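Local atomic coordinates of glycerol kinase, putative (Plasmodium falciparum, PDB entry 2W40), a protein that probably phosphorylates glycerol with ATP to give sn-glycerol 3-phosphate, as an FGGY-family kinase of the malaria parasite. Residues W91-G96 with T161-N166; I167-I172 with C180-T185. All blocks are in the same frame, centred on the assembly; numbering follows the deposited sequence.

Interaction 1: W91-G96 with T161-N166; sequences WDRITG and TAVIGN. With EDO (1,2-ethanediol), chain B.
Trp91 and Val163 grip each other through both backbone bonds of an antiparallel hydrogen-bonded pair: Val163 N donates to Trp91 O at 2.8 Å, and Trp91 N to Val163 O at 2.9 Å. Two residues further along, Arg93 N gives a nearly straight bond (176°) to Thr161 O, prolonging the ladder just past the end of strand 88-92. In the conformer given, the Arg93 side chain crosses Thr161 at about a right angle and its NH2 is held by Gly160 O. Asp92 OD1 lies 3.3 Å from Thr161 O, acceptor facing acceptor; the salt bridge from Lys156 NZ to Asp92 OD1 probably offsets their repulsion. Asp92 OD2 accepts from both Thr95 OG1 (2.6 Å) and Thr95 N, the latter an Asx motif that shapes the turn. On the buried side, Trp91 CG lies between the backbone N and the carbonyl carbon (chi1 60°), which lays one indole face against Val163. Val163 CB sits over the five-membered ring in a CH-pi contact, and Val163 CG1 lies 3.4 Å from Trp91 CZ2. A beta-branched valine offers the ring a broad apolar patch, while Gly165 leaves room for the six-membered end. This is the end of a two-stranded antiparallel ribbon at which the chain leaves strand 88-92 and re-enters as strand 162-166.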
ATOM      1  N   TRP C  91     -37.437   2.556   7.156  1.00  6.82           N
ATOM      2  CA  TRP C  91     -38.269   3.348   6.269  1.00  7.77           C
ATOM      3  C   TRP C  91     -39.649   3.644   6.868  1.00  8.30           C
ATOM      4  O   TRP C  91     -40.042   3.076   7.843  1.00  9.07           O
ATOM      5  CB  TRP C  91     -38.474   2.700   4.900  1.00  8.38           C
ATOM      6  CG  TRP C  91     -39.126   1.342   4.821  1.00  7.47           C
ATOM      7  CD1 TRP C  91     -40.439   1.072   4.560  1.00  8.51           C
ATOM      8  CD2 TRP C  91     -38.471   0.028   4.883  1.00  6.79           C
ATOM      9  NE1 TRP C  91     -40.669  -0.264   4.518  1.00  8.71           N
ATOM     10  CE2 TRP C  91     -39.486  -0.951   4.680  1.00  8.00           C
ATOM     11  CE3 TRP C  91     -37.170  -0.394   5.136  1.00  5.88           C
ATOM     12  CZ2 TRP C  91     -39.193  -2.324   4.645  1.00  7.08           C
ATOM     13  CZ3 TRP C  91     -36.877  -1.774   5.098  1.00  9.24           C
ATOM     14  CH2 TRP C  91     -37.875  -2.718   4.852  1.00  7.18           C
ATOM     15  N   ASP C  92     -40.336   4.615   6.265  1.00  9.57           N
ATOM     16  CA  ASP C  92     -41.684   4.984   6.632  1.00  9.71           C
ATOM     17  C   ASP C  92     -42.665   3.893   6.117  1.00 10.60           C
ATOM     18  O   ASP C  92     -42.679   3.600   4.917  1.00 12.04           O
ATOM     19  CB  ASP C  92     -42.096   6.327   6.014  1.00 10.69           C
ATOM     20  CG  ASP C  92     -43.529   6.681   6.351  1.00 13.01           C
ATOM     21  OD1 ASP C  92     -43.859   6.761   7.524  1.00 17.72           O
ATOM     22  OD2 ASP C  92     -44.277   6.961   5.419  1.00 18.89           O
ATOM     23  N   ARG C  93     -43.493   3.335   6.987  1.00 10.99           N
ATOM     24  CA  ARG C  93     -44.432   2.289   6.618  0.50 10.95           C
ATOM     25  C   ARG C  93     -45.438   2.684   5.535  1.00 11.83           C
ATOM     26  O   ARG C  93     -45.692   1.972   4.563  1.00 13.80           O
ATOM     27  CB  ARG C  93     -45.162   1.877   7.882  0.50 12.23           C
ATOM     28  CG  ARG C  93     -46.221   0.799   7.709  0.50 10.81           C
ATOM     29  CD  ARG C  93     -46.603   0.160   9.025  0.50 12.69           C
ATOM     30  NE  ARG C  93     -46.897   1.125  10.081  0.50 11.90           N
ATOM     31  CZ  ARG C  93     -47.976   1.880  10.121  0.50 13.99           C
ATOM     32  NH1 ARG C  93     -48.890   1.819   9.145  0.50 16.50           N
ATOM     33  NH2 ARG C  93     -48.130   2.715  11.104  0.50 13.89           N
ATOM     34  N   ILE C  94     -46.029   3.845   5.721  1.00 13.11           N
ATOM     35  CA  ILE C  94     -47.163   4.247   4.866  1.00 13.35           C
ATOM     36  C   ILE C  94     -46.704   4.677   3.489  1.00 13.49           C
ATOM     37  O   ILE C  94     -47.301   4.237   2.489  1.00 15.41           O
ATOM     38  CB  ILE C  94     -48.003   5.325   5.498  1.00 16.30           C
ATOM     39  CG1 ILE C  94     -48.712   4.790   6.716  1.00 17.45           C
ATOM     40  CG2 ILE C  94     -49.036   5.862   4.424  1.00 16.39           C
ATOM     41  CD1 ILE C  94     -49.654   3.643   6.486  1.00 25.80           C
ATOM     42  N   THR C  95     -45.641   5.483   3.390  1.00 12.98           N
ATOM     43  CA  THR C  95     -45.107   5.908   2.093  1.00 14.26           C
ATOM     44  C   THR C  95     -43.989   5.017   1.445  1.00 12.25           C
ATOM     45  O   THR C  95     -43.760   5.092   0.241  1.00 15.01           O
ATOM     46  CB  THR C  95     -44.497   7.323   2.203  1.00 14.38           C
ATOM     47  OG1 THR C  95     -43.326   7.296   3.028  1.00 15.70           O
ATOM     48  CG2 THR C  95     -45.555   8.349   2.767  1.00 16.79           C
ATOM     49  N   GLY C  96     -43.321   4.198   2.247  1.00 11.67           N
ATOM     50  CA  GLY C  96     -42.179   3.470   1.826  1.00 13.59           C
ATOM     51  C   GLY C  96     -40.855   4.238   1.709  1.00 13.06           C
ATOM     52  O   GLY C  96     -39.837   3.651   1.311  1.00 13.00           O
ATOM     53  N   THR C 161     -44.567   3.840  13.219  1.00 11.37           N
ATOM     54  CA  THR C 161     -44.742   4.246  11.809  1.00 10.56           C
ATOM     55  C   THR C 161     -43.506   3.984  10.910  1.00 10.77           C
ATOM     56  O   THR C 161     -43.493   4.326   9.693  1.00 12.93           O
ATOM     57  CB  THR C 161     -45.145   5.753  11.722  1.00 12.40           C
ATOM     58  OG1 THR C 161     -44.117   6.611  12.232  1.00 13.40           O
ATOM     59  CG2 THR C 161     -46.467   5.980  12.559  1.00 12.17           C
ATOM     60  N   ALA C 162     -42.484   3.382  11.499  1.00  9.38           N
ATOM     61  CA  ALA C 162     -41.301   2.935  10.764  1.00  8.87           C
ATOM     62  C   ALA C 162     -41.356   1.397  10.587  1.00  8.92           C
ATOM     63  O   ALA C 162     -41.998   0.695  11.358  1.00 10.14           O
ATOM     64  CB  ALA C 162     -39.985   3.322  11.486  1.00 10.05           C
ATOM     65  N   VAL C 163     -40.612   0.912   9.582  1.00  7.97           N
ATOM     66  CA  VAL C 163     -40.288  -0.512   9.398  1.00  8.50           C
ATOM     67  C   VAL C 163     -38.754  -0.570   9.465  1.00  6.86           C
ATOM     68  O   VAL C 163     -38.041   0.259   8.773  1.00  8.11           O
ATOM     69  CB  VAL C 163     -40.824  -1.022   8.042  1.00  7.12           C
ATOM     70  CG1 VAL C 163     -40.441  -2.496   7.851  1.00  8.89           C
ATOM     71  CG2 VAL C 163     -42.298  -0.901   7.925  1.00  8.03           C
ATOM     72  N   ILE C 164     -38.228  -1.563  10.231  1.00  8.02           N
ATOM     73  CA  ILE C 164     -36.786  -1.836  10.241  1.00  8.06           C
ATOM     74  C   ILE C 164     -36.645  -3.150   9.443  1.00  8.78           C
ATOM     75  O   ILE C 164     -37.204  -4.171   9.811  1.00  8.10           O
ATOM     76  CB  ILE C 164     -36.235  -2.095  11.667  1.00  9.08           C
ATOM     77  CG1 ILE C 164     -36.590  -0.871  12.565  1.00  8.06           C
ATOM     78  CG2 ILE C 164     -34.748  -2.388  11.656  1.00  9.69           C
ATOM     79  CD1 ILE C 164     -36.070  -1.040  13.982  1.00 10.97           C
ATOM     80  N   GLY C 165     -35.864  -3.099   8.397  1.00  8.62           N
ATOM     81  CA  GLY C 165     -35.698  -4.282   7.559  1.00  7.17           C
ATOM     82  C   GLY C 165     -34.338  -4.509   6.952  1.00  6.71           C
ATOM     83  O   GLY C 165     -33.622  -3.567   6.593  1.00  7.64           O
ATOM     84  N   ASN C 166     -34.008  -5.790   6.816  1.00  4.99           N
ATOM     85  CA  ASN C 166     -32.925  -6.141   5.975  1.00  6.28           C
ATOM     86  C   ASN C 166     -33.287  -6.020   4.469  1.00  5.72           C
ATOM     87  O   ASN C 166     -34.393  -5.721   4.138  1.00  5.46           O
ATOM     88  CB  ASN C 166     -32.393  -7.497   6.312  1.00  5.86           C
ATOM     89  CG  ASN C 166     -31.755  -7.638   7.741  1.00  6.75           C
ATOM     90  OD1 ASN C 166     -32.074  -8.633   8.436  1.00 10.97           O
ATOM     91  ND2 ASN C 166     -30.889  -6.700   8.185  1.00  8.32           N
TER
HETATM   92  C1  EDO B1512     -33.668  -6.204  10.952  1.00 23.94           C
HETATM   93  O1  EDO B1512     -33.431  -5.101  10.088  1.00 28.46           O
HETATM   94  C2  EDO B1512     -35.059  -6.245  11.538  1.00 19.97           C
HETATM   95  O2  EDO B1512     -36.033  -6.581  10.531  1.00 12.32           O
HETATM   96  O   HOH W   1     -44.460  -0.426  11.339  1.00 16.12           O

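Interaction 2: I167-I172 with C180-T185; sequences INTWLI and CYTDVT
Tyr181 O receives the Thr169 hydroxyl at 2.8 Å, OG1 being the donor; the Thr169 CA-H also leans on this carbonyl. With chi1 of -53° the hydroxyl stands beside its own backbone N while the methyl CG2 lies alongside the strand, so threonine serves the helix flank with one polar and one apolar branch. One residue earlier, Asn168 ND2 points an N-H at Thr182 OG1, 3.0 Å away and almost straight (166°), with the acceptor lying in the amide plane. A water accepts from Tyr181 N and probably donates to Thr169 O, adding a bridge. Apolar packing is modest: Ile172 CG2 approaches the edge of the Tyr181 ring, 4.3 Å from Tyr181 CD2, and Lys220 makes a cation-pi contact with the same ring. Where strand 181-183 ends, Asp183 is the N-cap of the next helix, and its OD2 takes a weak bond from Thr185 N at 2.8 Å. Asn168, Ile172 and Asp183 all touch Cys245 of strand 241-247. The strand runs back roughly antiparallel to the helix (141° between the short axes): an alpha-to-beta connection, helix 167-176 leading into strand 181-183 of the FGGY N-terminal domain, packed against its main mixed sheet.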
ATOM      1  N   ILE C 167     -32.367  -6.318   3.565  1.00  5.69           N
ATOM      2  CA  ILE C 167     -32.594  -6.051   2.155  1.00  6.10           C
ATOM      3  C   ILE C 167     -33.751  -6.928   1.602  1.00  5.26           C
ATOM      4  O   ILE C 167     -34.527  -6.517   0.796  1.00  8.13           O
ATOM      5  CB  ILE C 167     -31.304  -6.261   1.354  1.00  7.42           C
ATOM      6  CG1 ILE C 167     -30.291  -5.143   1.654  1.00  8.55           C
ATOM      7  CG2 ILE C 167     -31.563  -6.453  -0.189  1.00  6.31           C
ATOM      8  CD1 ILE C 167     -30.637  -3.835   0.949  1.00 10.32           C
ATOM      9  N   ASN C 168     -33.853  -8.157   2.127  1.00  6.97           N
ATOM     10  CA  ASN C 168     -34.952  -9.001   1.728  1.00  6.91           C
ATOM     11  C   ASN C 168     -36.303  -8.419   2.020  1.00  5.76           C
ATOM     12  O   ASN C 168     -37.186  -8.398   1.158  1.00  7.09           O
ATOM     13  CB  ASN C 168     -34.904 -10.369   2.365  1.00  6.51           C
ATOM     14  CG  ASN C 168     -34.901 -10.346   3.864  1.00  8.70           C
ATOM     15  OD1 ASN C 168     -34.127  -9.571   4.473  1.00  9.61           O
ATOM     16  ND2 ASN C 168     -35.652 -11.261   4.483  1.00  9.21           N
ATOM     17  N   THR C 169     -36.445  -7.882   3.263  1.00  6.54           N
ATOM     18  CA  THR C 169     -37.650  -7.191   3.695  1.00  7.53           C
ATOM     19  C   THR C 169     -37.974  -5.979   2.810  1.00  7.27           C
ATOM     20  O   THR C 169     -39.159  -5.728   2.431  1.00  8.48           O
ATOM     21  CB  THR C 169     -37.540  -6.825   5.169  1.00  7.16           C
ATOM     22  OG1 THR C 169     -37.229  -7.996   5.904  1.00  8.51           O
ATOM     23  CG2 THR C 169     -38.901  -6.211   5.694  1.00  7.96           C
ATOM     24  N   TRP C 170     -36.925  -5.224   2.462  1.00  6.42           N
ATOM     25  CA  TRP C 170     -37.044  -4.046   1.628  1.00  6.18           C
ATOM     26  C   TRP C 170     -37.608  -4.473   0.199  1.00  6.70           C
ATOM     27  O   TRP C 170     -38.542  -3.849  -0.344  1.00  7.51           O
ATOM     28  CB  TRP C 170     -35.697  -3.358   1.552  1.00  7.36           C
ATOM     29  CG  TRP C 170     -35.585  -2.171   0.654  1.00  6.35           C
ATOM     30  CD1 TRP C 170     -34.763  -2.056  -0.445  1.00  7.89           C
ATOM     31  CD2 TRP C 170     -36.334  -0.930   0.724  1.00  7.47           C
ATOM     32  NE1 TRP C 170     -34.923  -0.802  -1.038  1.00  7.92           N
ATOM     33  CE2 TRP C 170     -35.895  -0.107  -0.373  1.00  6.90           C
ATOM     34  CE3 TRP C 170     -37.342  -0.465   1.581  1.00  6.19           C
ATOM     35  CZ2 TRP C 170     -36.379   1.193  -0.589  1.00  9.09           C
ATOM     36  CZ3 TRP C 170     -37.834   0.807   1.378  1.00  7.24           C
ATOM     37  CH2 TRP C 170     -37.357   1.644   0.299  1.00 10.66           C
ATOM     38  N   LEU C 171     -36.994  -5.459  -0.392  1.00  8.24           N
ATOM     39  CA  LEU C 171     -37.410  -5.899  -1.716  1.00  8.00           C
ATOM     40  C   LEU C 171     -38.851  -6.385  -1.707  1.00  7.56           C
ATOM     41  O   LEU C 171     -39.637  -6.054  -2.573  1.00  9.04           O
ATOM     42  CB  LEU C 171     -36.428  -6.969  -2.220  1.00  6.87           C
ATOM     43  CG  LEU C 171     -35.207  -6.561  -2.980  1.00 12.25           C
ATOM     44  CD1 LEU C 171     -34.497  -5.313  -2.481  1.00 12.67           C
ATOM     45  CD2 LEU C 171     -34.284  -7.738  -3.343  1.00 13.90           C
ATOM     46  N   ILE C 172     -39.219  -7.205  -0.736  1.00  7.06           N
ATOM     47  CA  ILE C 172     -40.559  -7.783  -0.686  1.00  6.79           C
ATOM     48  C   ILE C 172     -41.588  -6.668  -0.422  1.00  6.83           C
ATOM     49  O   ILE C 172     -42.629  -6.592  -1.100  1.00  7.41           O
ATOM     50  CB  ILE C 172     -40.633  -8.904   0.436  1.00  7.06           C
ATOM     51  CG1 ILE C 172     -39.739 -10.158   0.059  1.00  8.81           C
ATOM     52  CG2 ILE C 172     -42.117  -9.224   0.750  1.00  6.98           C
ATOM     53  CD1 ILE C 172     -39.608 -11.137   1.287  1.00 10.27           C
ATOM     54  N   CYS C 180     -44.576  -6.977   4.994  1.00  8.95           N
ATOM     55  CA  CYS C 180     -43.434  -6.834   5.867  1.00  9.02           C
ATOM     56  C   CYS C 180     -43.097  -8.223   6.431  1.00  8.44           C
ATOM     57  O   CYS C 180     -43.693  -8.739   7.446  1.00 10.17           O
ATOM     58  CB  CYS C 180     -43.787  -5.891   7.035  1.00  8.83           C
ATOM     59  SG  CYS C 180     -43.971  -4.135   6.561  1.00 12.41           S
ATOM     60  N   TYR C 181     -42.098  -8.809   5.766  1.00  7.60           N
ATOM     61  CA  TYR C 181     -41.651 -10.122   6.090  1.00  6.52           C
ATOM     62  C   TYR C 181     -40.154 -10.204   6.088  1.00  7.15           C
ATOM     63  O   TYR C 181     -39.476  -9.529   5.362  1.00  7.89           O
ATOM     64  CB  TYR C 181     -42.139 -11.170   5.053  1.00  7.44           C
ATOM     65  CG  TYR C 181     -43.608 -11.407   5.008  1.00  8.92           C
ATOM     66  CD1 TYR C 181     -44.283 -11.790   6.110  1.00 11.13           C
ATOM     67  CD2 TYR C 181     -44.278 -11.409   3.808  1.00  8.32           C
ATOM     68  CE1 TYR C 181     -45.628 -12.098   6.073  1.00  9.71           C
ATOM     69  CE2 TYR C 181     -45.635 -11.708   3.745  1.00  9.67           C
ATOM     70  CZ  TYR C 181     -46.306 -12.052   4.893  1.00  9.52           C
ATOM     71  OH  TYR C 181     -47.631 -12.397   4.852  1.00 14.14           O
ATOM     72  N   THR C 182     -39.680 -11.153   6.865  1.00  7.50           N
ATOM     73  CA  THR C 182     -38.324 -11.648   6.755  1.00  7.43           C
ATOM     74  C   THR C 182     -38.372 -13.176   6.853  1.00  7.89           C
ATOM     75  O   THR C 182     -39.430 -13.774   6.911  1.00  9.87           O
ATOM     76  CB  THR C 182     -37.333 -11.054   7.833  1.00  7.27           C
ATOM     77  OG1 THR C 182     -35.971 -11.312   7.427  1.00  8.03           O
ATOM     78  CG2 THR C 182     -37.655 -11.523   9.259  1.00  8.66           C
ATOM     79  N   ASP C 183     -37.204 -13.742   6.759  1.00  8.77           N
ATOM     80  CA  ASP C 183     -37.030 -15.199   6.914  1.00  7.49           C
ATOM     81  C   ASP C 183     -36.067 -15.494   8.031  1.00  7.46           C
ATOM     82  O   ASP C 183     -35.297 -14.621   8.492  1.00  8.33           O
ATOM     83  CB  ASP C 183     -36.587 -15.844   5.626  1.00  8.22           C
ATOM     84  CG  ASP C 183     -35.152 -15.555   5.340  1.00  7.60           C
ATOM     85  OD1 ASP C 183     -34.870 -14.516   4.701  1.00 11.92           O
ATOM     86  OD2 ASP C 183     -34.275 -16.301   5.829  1.00 10.89           O
ATOM     87  N   VAL C 184     -36.158 -16.704   8.570  1.00  7.14           N
ATOM     88  CA  VAL C 184     -35.348 -17.067   9.735  1.00  8.83           C
ATOM     89  C   VAL C 184     -33.822 -16.895   9.565  1.00  7.88           C
ATOM     90  O   VAL C 184     -33.101 -16.575  10.523  1.00  9.94           O
ATOM     91  CB  VAL C 184     -35.583 -18.546  10.127  1.00 11.87           C
ATOM     92  CG1 VAL C 184     -36.958 -18.838  10.719  1.00 14.67           C
ATOM     93  CG2 VAL C 184     -35.309 -19.471   8.963  1.00 10.85           C
ATOM     94  N   THR C 185     -33.291 -17.066   8.373  1.00  9.05           N
ATOM     95  CA  THR C 185     -31.858 -16.850   8.126  1.00  8.52           C
ATOM     96  C   THR C 185     -31.435 -15.367   8.225  1.00  7.37           C
ATOM     97  O   THR C 185     -30.495 -15.052   8.975  1.00 10.30           O
ATOM     98  CB  THR C 185     -31.327 -17.500   6.844  1.00  6.66           C
ATOM     99  OG1 THR C 185     -31.837 -16.820   5.669  1.00  9.38           O
ATOM    100  CG2 THR C 185     -31.689 -19.004   6.847  1.00  8.37           C
TER
HETATM  101  O   HOH W   2     -41.230  -7.337   3.440  1.00  7.28           O

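Overall arrangement
From the N terminus, the chain runs through strand 88-92, and interaction 1 closes a long, mainly helical excursion of 64 residues when strand 162-166 returns to pair with it. That strand leads straight into helix 167-176, and interaction 2 then closes a much shorter loop of seven residues. The two contacts follow in series, neither nesting nor crossing, with centres 12 Å apart. They still touch: Trp91 packs edge-to-face on Trp170 and meets Thr169 CG2, while Val163 CG2 rests near Cys180 SG. An aromatic and aliphatic seam thus joins the small ribbon to the helix, which in turn contacts strands 3-11, 74-83 and 241-247 of the N-terminal domain's main sheet.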